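Local coordinates for 5' nucleotidase family protein (Staphylococcus aureus subsp. aureus, PDB 4Q7F) that belongs to the 5'-nucleotidase family, joining a metal-binding calcineurin-like phosphoesterase domain to a C-terminal domain, and binds manganese and magnesium ions, at residues A235-I240 / E254-T259; T322-D327 / S369-V374; T344-Y349 / N513-P518. One frame throughout, in Å; residues are numbered along the deposited sequence.

Contact 1 of 3, residues A235-I240 / E254-T259; sequences AFSKDI and ERFKQT
S237 swings OG away from its own backbone N (chi1 -176°), and T259 holds OG1 close beside its backbone N (chi1 -56°). These two rotations bring the hydroxyls together, with S237 OG 2.7 Å from T259 OG1. T259 OG1 gives its proton to I240 O, also at 2.7 Å. The donor sits 31° out of that carbonyl plane, so the approach is tilted. The proton of S237 OG is not settled between T259 OG1 and F256 O, 3.0 Å from S237 OG; the latter bond would be weak. A water adds a further link, since it bonds to S237 OG and accepts from Q258 N. S237 is buried, and these partners satisfy its hydroxyl.

S237 OG also lies at the edge of the F256 ring, near its plane, 3.4 Å from F256 CD1. S237 CB follows alongside at the same carbon. The methyls I240 CG2 and T259 CG2 meet at 3.9 Å. F256 and T259 also rest on L233 of helix 229-236, and F256 touches Y230.

The backbone sets the frame on both sides. Residues 237-239 form a 3-10 turn, and I240 N bonds back to S237 O. Opposite, T259 N bonds to F256 O and F256 N to T259 O, which closes the turn around K257 and Q258. The contact therefore ties the segment that leads from helix 229-236 to strand 242-244 to a beta hairpin closed by a type II' turn, with K257 and Q258 at its centre. That hairpin joins edge strand 251-256 to strand 259-264 in the six-stranded mixed sheet of the calcineurin-like phosphoesterase fold.

Contact 2 of 3, residues T322-D327 / S369-V374; sequences TTLPYD and SGFKQV
F371 meets L324 where two short antiparallel strand pairs follow one another at the surface of the C-terminal domain. Strand 370-371 pairs with 328-329, and strand 374-376 pairs with 320-323. Residues 324-327 span the gap between the two pairs. F371 CB lies 4.1 Å from L324 CD1, and the two side chains cross at a slant. The F371 ring goes on to an edge-to-face stack with F343 and also touches L509 of helix 501-511. L324 reaches the same helix residue.

K372 takes part mainly through its backbone and CB. K372 O is 3.8 Å from L324 CD1. D327 OD1 comes within 3.2 Å of K372 CA and also touches K372 CB. D327 CG stands opposite its backbone N (chi1 -173°), which carries the carboxylate over to K372. D327 OD2 meanwhile accepts from T329 N, so the group is tied to the next strand as well.

Q373 has the widest contact. Its O accepts from L324 N at 2.7 Å, with an N-H...O angle of 166°. The same oxygen receives a CA-H...O contact from T323 CA at 3.2 Å. Two groups of the 322-327 segment therefore converge on one carbonyl. The Q373 side chain runs extended over the loop, and its CG is 3.7 Å from Y326 C. Y326 O is buried here and has no partner in the model. Y326 OH bonds to M515 O beyond the contact.

V374 resumes regular pairing. It forms a non-hydrogen-bonded pair with T323, with 4.5 Å between V374 CA and T323 CA. Both side chains lie on the same face of the two-stranded sheet, where V374 CG2 stands 4.3 Å from T323 OG1.

Contact 3 of 3, residues T344-Y349 / N513-P518; sequences TNFMNY and NLMRIP
N345 reaches out of a helix and uses both ends of its buried side-chain amide to hold the backbone of the passing loop. N345 ND2 donates to P518 O at 3.0 Å, with an N-H...O angle of 162°. The acceptor lies in the amide plane, but the donor stands 40° out of the P518 carbonyl plane, so the bond comes from above that carbonyl. N345 OD1 accepts from V520 N and V521 N. These bonds fix the rotation of the amide. CG lies anti to the backbone N (chi1 -176°), which extends the group from the helix toward the loop.

One turn further on, Y349 takes P518 over one face of its ring. This is a CH-pi contact: P518 CD is 3.6 Å from the Y349 ring centroid, offset toward the rim. The proline and the tyrosine side chain cross at about a right angle. The exact position of the proline ring is doubtful, because P518 CG is modelled too close to Y349.

Helix 342-355 belongs to the C-terminal domain of the 5'-nucleotidase family. Segment 513-518 is irregular and lies in the loop between helix 501-511 and strand 522-526. The contact is helix-against-loop packing, shortly before that strand in the chain.

I517 CG2 touches both N345 and Y349. It is 3.4 Å from N345 ND2 and 3.8 Å from Y349 CB. The N345 and I517 side chains run past each other in opposite directions. I517 also touches F508 and Y326.

M515 is a selenomethionine. Its chain is bent at both chi2 and chi3, and this folds the terminal methyl back toward the helix. M515 CE comes obliquely to the F346 ring, 3.8 Å from F346 CD1. L505 and L509 of helix 501-511 pack on the same phenylalanine.

In the fold
Contact 1 comes first along the chain, in the calcineurin-like phosphoesterase part, where segment 235-240 meets the hairpin of strands 251-256 and 259-264. Contacts 2 and 3 follow in the C-terminal part. They lie on the opposite side of the chain's centre, with centres about 53 and 54 Å from that of contact 1. Contacts 2 and 3 interlock: their segments alternate as 322-327, 344-349, 369-374 and 513-518. Their centres are about 12 Å apart and they touch. F371 CE2 packs on F346 CE2 at 3.5 Å. Helix 501-511 touches both. Loop segment 513-518 also meets segment 322-327, so elements far apart in sequence pack together on this side of the protein.

Contact 1 of 3, residues A235-I240 / E254-T259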
loop_
_atom_site.group_PDB
_atom_site.type_symbol
_atom_site.label_atom_id
_atom_site.label_comp_id
_atom_site.label_asym_id
_atom_site.label_seq_id
_atom_site.Cartn_x
_atom_site.Cartn_y
_atom_site.Cartn_z
ATOM N N ALA A 235 -16.810 8.231 -18.116
ATOM C CA ALA A 235 -17.377 7.502 -19.239
ATOM C C ALA A 235 -18.645 6.729 -18.910
ATOM O O ALA A 235 -19.557 6.657 -19.747
ATOM C CB ALA A 235 -16.341 6.541 -19.797
ATOM N N PHE A 236 -18.724 6.154 -17.710
ATOM C CA PHE A 236 -19.861 5.290 -17.388
ATOM C C PHE A 236 -20.739 5.641 -16.177
ATOM O O PHE A 236 -21.564 4.820 -15.773
ATOM C CB PHE A 236 -19.344 3.853 -17.231
ATOM C CG PHE A 236 -18.467 3.421 -18.353
ATOM C CD1 PHE A 236 -18.981 3.305 -19.643
ATOM C CD2 PHE A 236 -17.125 3.143 -18.142
ATOM C CE1 PHE A 236 -18.165 2.924 -20.699
ATOM C CE2 PHE A 236 -16.309 2.754 -19.192
ATOM C CZ PHE A 236 -16.826 2.650 -20.473
ATOM N N SER A 237 -20.615 6.852 -15.635
ATOM C CA SER A 237 -21.410 7.233 -14.456
ATOM C C SER A 237 -22.904 6.895 -14.545
ATOM O O SER A 237 -23.451 6.297 -13.627
ATOM C CB SER A 237 -21.275 8.726 -14.139
ATOM O OG SER A 237 -21.989 9.024 -12.943
ATOM N N LYS A 238 -23.556 7.270 -15.646
ATOM C CA LYS A 238 -25.008 7.038 -15.797
ATOM C C LYS A 238 -25.461 5.584 -15.629
ATOM O O LYS A 238 -26.634 5.336 -15.361
ATOM C CB LYS A 238 -25.512 7.554 -17.149
ATOM C CG LYS A 238 -25.004 6.776 -18.357
ATOM C CD LYS A 238 -25.779 7.169 -19.608
ATOM C CE LYS A 238 -25.541 6.187 -20.741
ATOM N NZ LYS A 238 -26.432 6.502 -21.886
ATOM N N ASP A 239 -24.543 4.635 -15.796
ATOM C CA ASP A 239 -24.847 3.212 -15.671
ATOM C C ASP A 239 -24.330 2.595 -14.362
ATOM O O ASP A 239 -24.564 1.418 -14.090
ATOM C CB ASP A 239 -24.245 2.473 -16.865
ATOM C CG ASP A 239 -24.856 2.919 -18.190
ATOM O OD1 ASP A 239 -26.072 3.189 -18.220
ATOM O OD2 ASP A 239 -24.130 2.981 -19.199
ATOM N N ILE A 240 -23.629 3.395 -13.563
ATOM C CA ILE A 240 -23.075 2.943 -12.289
ATOM C C ILE A 240 -23.812 3.651 -11.161
ATOM O O ILE A 240 -23.907 4.885 -11.127
ATOM C CB ILE A 240 -21.573 3.274 -12.159
ATOM C CG1 ILE A 240 -20.781 2.683 -13.329
ATOM C CG2 ILE A 240 -21.047 2.746 -10.844
ATOM C CD1 ILE A 240 -19.329 3.125 -13.394
ATOM N N GLU A 254 -19.113 10.879 -1.735
ATOM C CA GLU A 254 -19.816 11.951 -2.405
ATOM C C GLU A 254 -20.525 11.382 -3.615
ATOM O O GLU A 254 -20.521 10.167 -3.833
ATOM C CB GLU A 254 -18.805 13.030 -2.805
ATOM C CG GLU A 254 -17.791 12.591 -3.844
ATOM C CD GLU A 254 -16.651 13.588 -4.004
ATOM O OE1 GLU A 254 -16.539 14.199 -5.085
ATOM O OE2 GLU A 254 -15.882 13.780 -3.037
ATOM N N ARG A 255 -21.127 12.262 -4.404
ATOM C CA ARG A 255 -21.870 11.861 -5.583
ATOM C C ARG A 255 -21.147 12.339 -6.838
ATOM O O ARG A 255 -20.608 13.443 -6.854
ATOM C CB ARG A 255 -23.272 12.497 -5.535
ATOM C CG ARG A 255 -23.933 12.447 -4.157
ATOM C CD ARG A 255 -24.319 11.043 -3.718
ATOM N NE ARG A 255 -25.643 10.667 -4.208
ATOM C CZ ARG A 255 -26.782 10.893 -3.549
ATOM N NH1 ARG A 255 -27.933 10.514 -4.087
ATOM N NH2 ARG A 255 -26.779 11.496 -2.357
ATOM N N PHE A 256 -21.100 11.491 -7.867
ATOM C CA PHE A 256 -20.535 11.878 -9.171
ATOM C C PHE A 256 -21.782 11.728 -10.028
ATOM O O PHE A 256 -22.189 10.606 -10.347
ATOM C CB PHE A 256 -19.420 10.970 -9.678
ATOM C CG PHE A 256 -18.818 11.432 -10.992
ATOM C CD1 PHE A 256 -19.437 11.142 -12.201
ATOM C CD2 PHE A 256 -17.637 12.159 -11.015
ATOM C CE1 PHE A 256 -18.899 11.570 -13.404
ATOM C CE2 PHE A 256 -17.080 12.582 -12.217
ATOM C CZ PHE A 256 -17.715 12.284 -13.416
ATOM N N LYS A 257 -22.400 12.851 -10.374
ATOM C CA LYS A 257 -23.672 12.838 -11.082
ATOM C C LYS A 257 -24.644 12.052 -10.171
ATOM O O LYS A 257 -24.854 12.471 -9.031
ATOM C CB LYS A 257 -23.528 12.298 -12.511
ATOM C CG LYS A 257 -22.690 13.229 -13.381
ATOM C CD LYS A 257 -22.568 12.765 -14.817
ATOM C CE LYS A 257 -21.740 13.766 -15.608
ATOM N NZ LYS A 257 -21.428 13.268 -16.968
ATOM N N GLN A 258 -25.193 10.921 -10.608
ATOM C CA GLN A 258 -26.107 10.145 -9.726
ATOM C C GLN A 258 -25.397 9.001 -9.005
ATOM O O GLN A 258 -25.980 8.334 -8.145
ATOM C CB GLN A 258 -27.278 9.584 -10.524
ATOM C CG GLN A 258 -28.157 10.670 -11.124
ATOM C CD GLN A 258 -28.851 11.486 -10.055
ATOM O OE1 GLN A 258 -29.620 10.954 -9.246
ATOM N NE2 GLN A 258 -28.601 12.785 -10.051
ATOM N N THR A 259 -24.132 8.789 -9.348
ATOM C CA THR A 259 -23.360 7.692 -8.776
ATOM C C THR A 259 -22.894 7.968 -7.343
ATOM O O THR A 259 -22.406 9.052 -7.051
ATOM C CB THR A 259 -22.115 7.411 -9.648
ATOM O OG1 THR A 259 -22.517 7.151 -11.002
ATOM C CG2 THR A 259 -21.345 6.211 -9.111
HETATM O O HOH W 1 -25.023 9.397 -12.734
#

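Contact 2 of 3, residues T322-D327 / S369-V374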
loop_
_atom_site.group_PDB
_atom_site.type_symbol
_atom_site.label_atom_id
_atom_site.label_comp_id
_atom_site.label_asym_id
_atom_site.label_seq_id
_atom_site.Cartn_x
_atom_site.Cartn_y
_atom_site.Cartn_z
ATOM N N THR A 322 18.954 -6.914 19.549
ATOM C CA THR A 322 20.268 -6.572 20.078
ATOM C C THR A 322 20.169 -5.290 20.890
ATOM O O THR A 322 19.095 -4.658 20.959
ATOM C CB THR A 322 21.328 -6.367 18.951
ATOM O OG1 THR A 322 22.638 -6.285 19.520
ATOM C CG2 THR A 322 21.065 -5.095 18.148
ATOM N N THR A 323 21.285 -4.944 21.523
ATOM C CA THR A 323 21.436 -3.696 22.256
ATOM C C THR A 323 22.631 -2.990 21.620
ATOM O O THR A 323 23.720 -3.524 21.610
ATOM C CB THR A 323 21.711 -3.920 23.744
ATOM O OG1 THR A 323 20.610 -4.623 24.330
ATOM C CG2 THR A 323 21.883 -2.584 24.462
ATOM N N LEU A 324 22.410 -1.802 21.078
ATOM C CA LEU A 324 23.454 -1.033 20.417
ATOM C C LEU A 324 24.144 -0.136 21.433
ATOM O O LEU A 324 23.558 0.196 22.454
ATOM C CB LEU A 324 22.826 -0.154 19.339
ATOM C CG LEU A 324 21.861 -0.853 18.382
ATOM C CD1 LEU A 324 21.225 0.167 17.459
ATOM C CD2 LEU A 324 22.558 -1.937 17.582
ATOM N N PRO A 325 25.392 0.282 21.152
ATOM C CA PRO A 325 26.077 1.162 22.105
ATOM C C PRO A 325 25.671 2.642 22.007
ATOM O O PRO A 325 26.166 3.454 22.783
ATOM C CB PRO A 325 27.555 0.977 21.758
ATOM C CG PRO A 325 27.578 0.545 20.335
ATOM C CD PRO A 325 26.239 -0.061 19.996
ATOM N N TYR A 326 24.779 2.984 21.074
ATOM C CA TYR A 326 24.328 4.367 20.905
ATOM C C TYR A 326 22.932 4.450 20.286
ATOM O O TYR A 326 22.449 3.491 19.665
ATOM C CB TYR A 326 25.312 5.129 20.026
ATOM C CG TYR A 326 25.607 4.412 18.743
ATOM C CD1 TYR A 326 24.779 4.554 17.639
ATOM C CD2 TYR A 326 26.711 3.572 18.634
ATOM C CE1 TYR A 326 25.040 3.884 16.462
ATOM C CE2 TYR A 326 26.982 2.900 17.460
ATOM C CZ TYR A 326 26.140 3.062 16.377
ATOM O OH TYR A 326 26.399 2.401 15.204
ATOM N N ASP A 327 22.302 5.613 20.448
ATOM C CA ASP A 327 20.964 5.848 19.930
ATOM C C ASP A 327 21.013 6.309 18.470
ATOM O O ASP A 327 21.906 7.071 18.078
ATOM C CB ASP A 327 20.250 6.917 20.762
ATOM C CG ASP A 327 18.809 7.083 20.363
ATOM O OD1 ASP A 327 17.973 6.298 20.843
ATOM O OD2 ASP A 327 18.502 8.014 19.590
ATOM N N SER A 369 11.003 5.277 12.766
ATOM C CA SER A 369 11.482 6.169 13.820
ATOM C C SER A 369 12.943 5.857 14.227
ATOM O O SER A 369 13.436 6.365 15.233
ATOM C CB SER A 369 10.549 6.075 15.027
ATOM O OG SER A 369 10.382 4.725 15.414
ATOM N N GLY A 370 13.642 5.043 13.441
ATOM C CA GLY A 370 15.023 4.688 13.761
ATOM C C GLY A 370 15.097 3.706 14.914
ATOM O O GLY A 370 14.076 3.122 15.316
ATOM N N PHE A 371 16.301 3.491 15.437
ATOM C CA PHE A 371 16.469 2.584 16.556
ATOM C C PHE A 371 16.977 3.299 17.815
ATOM O O PHE A 371 17.792 4.211 17.749
ATOM C CB PHE A 371 17.475 1.459 16.288
ATOM C CG PHE A 371 17.130 0.529 15.148
ATOM C CD1 PHE A 371 15.829 0.190 14.844
ATOM C CD2 PHE A 371 18.152 -0.113 14.467
ATOM C CE1 PHE A 371 15.548 -0.704 13.817
ATOM C CE2 PHE A 371 17.884 -1.013 13.454
ATOM C CZ PHE A 371 16.577 -1.307 13.122
ATOM N N LYS A 372 16.484 2.844 18.956
ATOM C CA LYS A 372 16.974 3.301 20.238
ATOM C C LYS A 372 18.077 2.290 20.506
ATOM O O LYS A 372 18.334 1.431 19.658
ATOM C CB LYS A 372 15.898 3.197 21.310
ATOM C CG LYS A 372 14.667 4.052 21.062
ATOM C CD LYS A 372 13.541 3.712 22.031
ATOM C CE LYS A 372 13.020 2.300 21.783
ATOM N NZ LYS A 372 11.913 1.930 22.697
ATOM N N GLN A 373 18.700 2.356 21.673
ATOM C CA GLN A 373 19.769 1.431 21.992
ATOM C C GLN A 373 19.260 -0.005 22.051
ATOM O O GLN A 373 19.934 -0.917 21.571
ATOM C CB GLN A 373 20.478 1.826 23.286
ATOM C CG GLN A 373 21.072 3.217 23.213
ATOM C CD GLN A 373 22.034 3.522 24.341
ATOM O OE1 GLN A 373 22.785 2.653 24.797
ATOM N NE2 GLN A 373 22.055 4.777 24.765
ATOM N N VAL A 374 18.079 -0.218 22.624
ATOM C CA VAL A 374 17.512 -1.558 22.656
ATOM C C VAL A 374 16.629 -1.659 21.419
ATOM O O VAL A 374 15.772 -0.798 21.172
ATOM C CB VAL A 374 16.731 -1.847 23.954
ATOM C CG1 VAL A 374 16.156 -3.260 23.932
ATOM C CG2 VAL A 374 17.641 -1.670 25.163
#

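Contact 3 of 3, residues T344-Y349 / N513-P518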
loop_
_atom_site.group_PDB
_atom_site.type_symbol
_atom_site.label_atom_id
_atom_site.label_comp_id
_atom_site.label_asym_id
_atom_site.label_seq_id
_atom_site.Cartn_x
_atom_site.Cartn_y
_atom_site.Cartn_z
ATOM N N THR A 344 19.827 6.456 8.536
ATOM C CA THR A 344 19.844 6.239 7.079
ATOM C C THR A 344 21.240 5.771 6.648
ATOM O O THR A 344 21.390 4.935 5.728
ATOM C CB THR A 344 19.423 7.485 6.289
ATOM O OG1 THR A 344 20.289 8.588 6.599
ATOM C CG2 THR A 344 18.009 7.831 6.624
ATOM N N ASN A 345 22.257 6.304 7.316
ATOM C CA ASN A 345 23.620 5.900 7.075
ATOM C C ASN A 345 23.761 4.420 7.394
ATOM O O ASN A 345 24.336 3.670 6.624
ATOM C CB ASN A 345 24.583 6.669 7.938
ATOM C CG ASN A 345 26.004 6.326 7.622
ATOM O OD1 ASN A 345 26.476 6.587 6.515
ATOM N ND2 ASN A 345 26.699 5.724 8.579
ATOM N N PHE A 346 23.197 4.018 8.527
ATOM C CA PHE A 346 23.208 2.630 8.949
ATOM C C PHE A 346 22.530 1.697 7.948
ATOM O O PHE A 346 23.075 0.646 7.634
ATOM C CB PHE A 346 22.541 2.503 10.310
ATOM C CG PHE A 346 22.005 1.138 10.603
ATOM C CD1 PHE A 346 22.847 0.103 10.939
ATOM C CD2 PHE A 346 20.648 0.899 10.549
ATOM C CE1 PHE A 346 22.341 -1.155 11.207
ATOM C CE2 PHE A 346 20.133 -0.353 10.823
ATOM C CZ PHE A 346 20.985 -1.385 11.154
HETATM N N MSE A 347 21.335 2.060 7.478
HETATM C CA MSE A 347 20.593 1.210 6.550
HETATM C C MSE A 347 21.369 1.062 5.275
HETATM O O MSE A 347 21.543 -0.045 4.788
HETATM C CB MSE A 347 19.185 1.737 6.264
HETATM C CG MSE A 347 18.250 1.524 7.466
HETATM SE SE MSE A 347 16.375 1.740 6.911
HETATM C CE MSE A 347 16.408 3.682 6.563
ATOM N N ASN A 348 21.825 2.174 4.710
ATOM C CA ASN A 348 22.626 2.116 3.488
ATOM C C ASN A 348 23.924 1.304 3.653
ATOM O O ASN A 348 24.291 0.544 2.766
ATOM C CB ASN A 348 22.893 3.516 2.950
ATOM C CG ASN A 348 21.741 4.034 2.107
ATOM O OD1 ASN A 348 21.433 3.471 1.044
ATOM N ND2 ASN A 348 21.123 5.119 2.544
ATOM N N TYR A 349 24.582 1.436 4.802
ATOM C CA TYR A 349 25.773 0.675 5.060
ATOM C C TYR A 349 25.455 -0.820 5.066
ATOM O O TYR A 349 26.190 -1.606 4.465
ATOM C CB TYR A 349 26.460 1.088 6.356
ATOM C CG TYR A 349 27.735 0.294 6.573
ATOM C CD1 TYR A 349 28.865 0.541 5.803
ATOM C CD2 TYR A 349 27.798 -0.723 7.520
ATOM C CE1 TYR A 349 30.022 -0.194 5.976
ATOM C CE2 TYR A 349 28.955 -1.461 7.701
ATOM C CZ TYR A 349 30.062 -1.185 6.932
ATOM O OH TYR A 349 31.211 -1.915 7.105
ATOM N N ASN A 513 28.638 -6.528 16.464
ATOM C CA ASN A 513 28.438 -6.115 17.861
ATOM C C ASN A 513 28.888 -4.683 18.196
ATOM O O ASN A 513 28.136 -3.925 18.816
ATOM C CB ASN A 513 29.149 -7.110 18.794
ATOM C CG ASN A 513 28.800 -6.903 20.259
ATOM O OD1 ASN A 513 27.757 -6.340 20.591
ATOM N ND2 ASN A 513 29.664 -7.386 21.144
ATOM N N LEU A 514 30.101 -4.318 17.780
ATOM C CA LEU A 514 30.660 -2.983 18.077
ATOM C C LEU A 514 29.973 -1.834 17.328
ATOM O O LEU A 514 30.070 -0.678 17.739
ATOM C CB LEU A 514 32.180 -2.952 17.844
ATOM C CG LEU A 514 33.059 -3.637 18.908
ATOM C CD1 LEU A 514 32.708 -5.104 19.118
ATOM C CD2 LEU A 514 34.531 -3.490 18.547
HETATM N N MSE A 515 29.296 -2.158 16.231
HETATM C CA MSE A 515 28.550 -1.173 15.446
HETATM C C MSE A 515 29.359 0.042 15.091
HETATM O O MSE A 515 28.940 1.175 15.341
HETATM C CB MSE A 515 27.295 -0.742 16.211
HETATM C CG MSE A 515 26.297 -1.886 16.361
HETATM SE SE MSE A 515 25.470 -2.343 14.619
HETATM C CE MSE A 515 24.652 -0.594 14.208
ATOM N N ARG A 516 30.534 -0.182 14.516
ATOM C CA ARG A 516 31.375 0.916 14.062
ATOM C C ARG A 516 31.005 1.107 12.597
ATOM O O ARG A 516 31.551 0.446 11.717
ATOM C CB ARG A 516 32.849 0.579 14.236
ATOM C CG ARG A 516 33.218 0.230 15.670
ATOM C CD ARG A 516 34.723 0.176 15.853
ATOM N NE ARG A 516 35.329 1.481 15.581
ATOM C CZ ARG A 516 36.634 1.736 15.619
ATOM N NH1 ARG A 516 37.075 2.960 15.347
ATOM N NH2 ARG A 516 37.501 0.777 15.920
ATOM N N ILE A 517 30.060 2.008 12.349
ATOM C CA ILE A 517 29.530 2.233 11.004
ATOM C C ILE A 517 30.261 3.355 10.267
ATOM O O ILE A 517 30.310 4.474 10.756
ATOM C CB ILE A 517 28.022 2.593 11.065
ATOM C CG1 ILE A 517 27.256 1.646 12.011
ATOM C CG2 ILE A 517 27.409 2.595 9.672
ATOM C CD1 ILE A 517 27.454 0.172 11.726
ATOM N N PRO A 518 30.850 3.054 9.096
ATOM C CA PRO A 518 31.511 4.132 8.354
ATOM C C PRO A 518 30.489 5.074 7.727
ATOM O O PRO A 518 29.324 4.690 7.544
ATOM C CB PRO A 518 32.306 3.395 7.271
ATOM C CG PRO A 518 31.697 2.060 7.162
ATOM C CD PRO A 518 31.142 1.731 8.521
#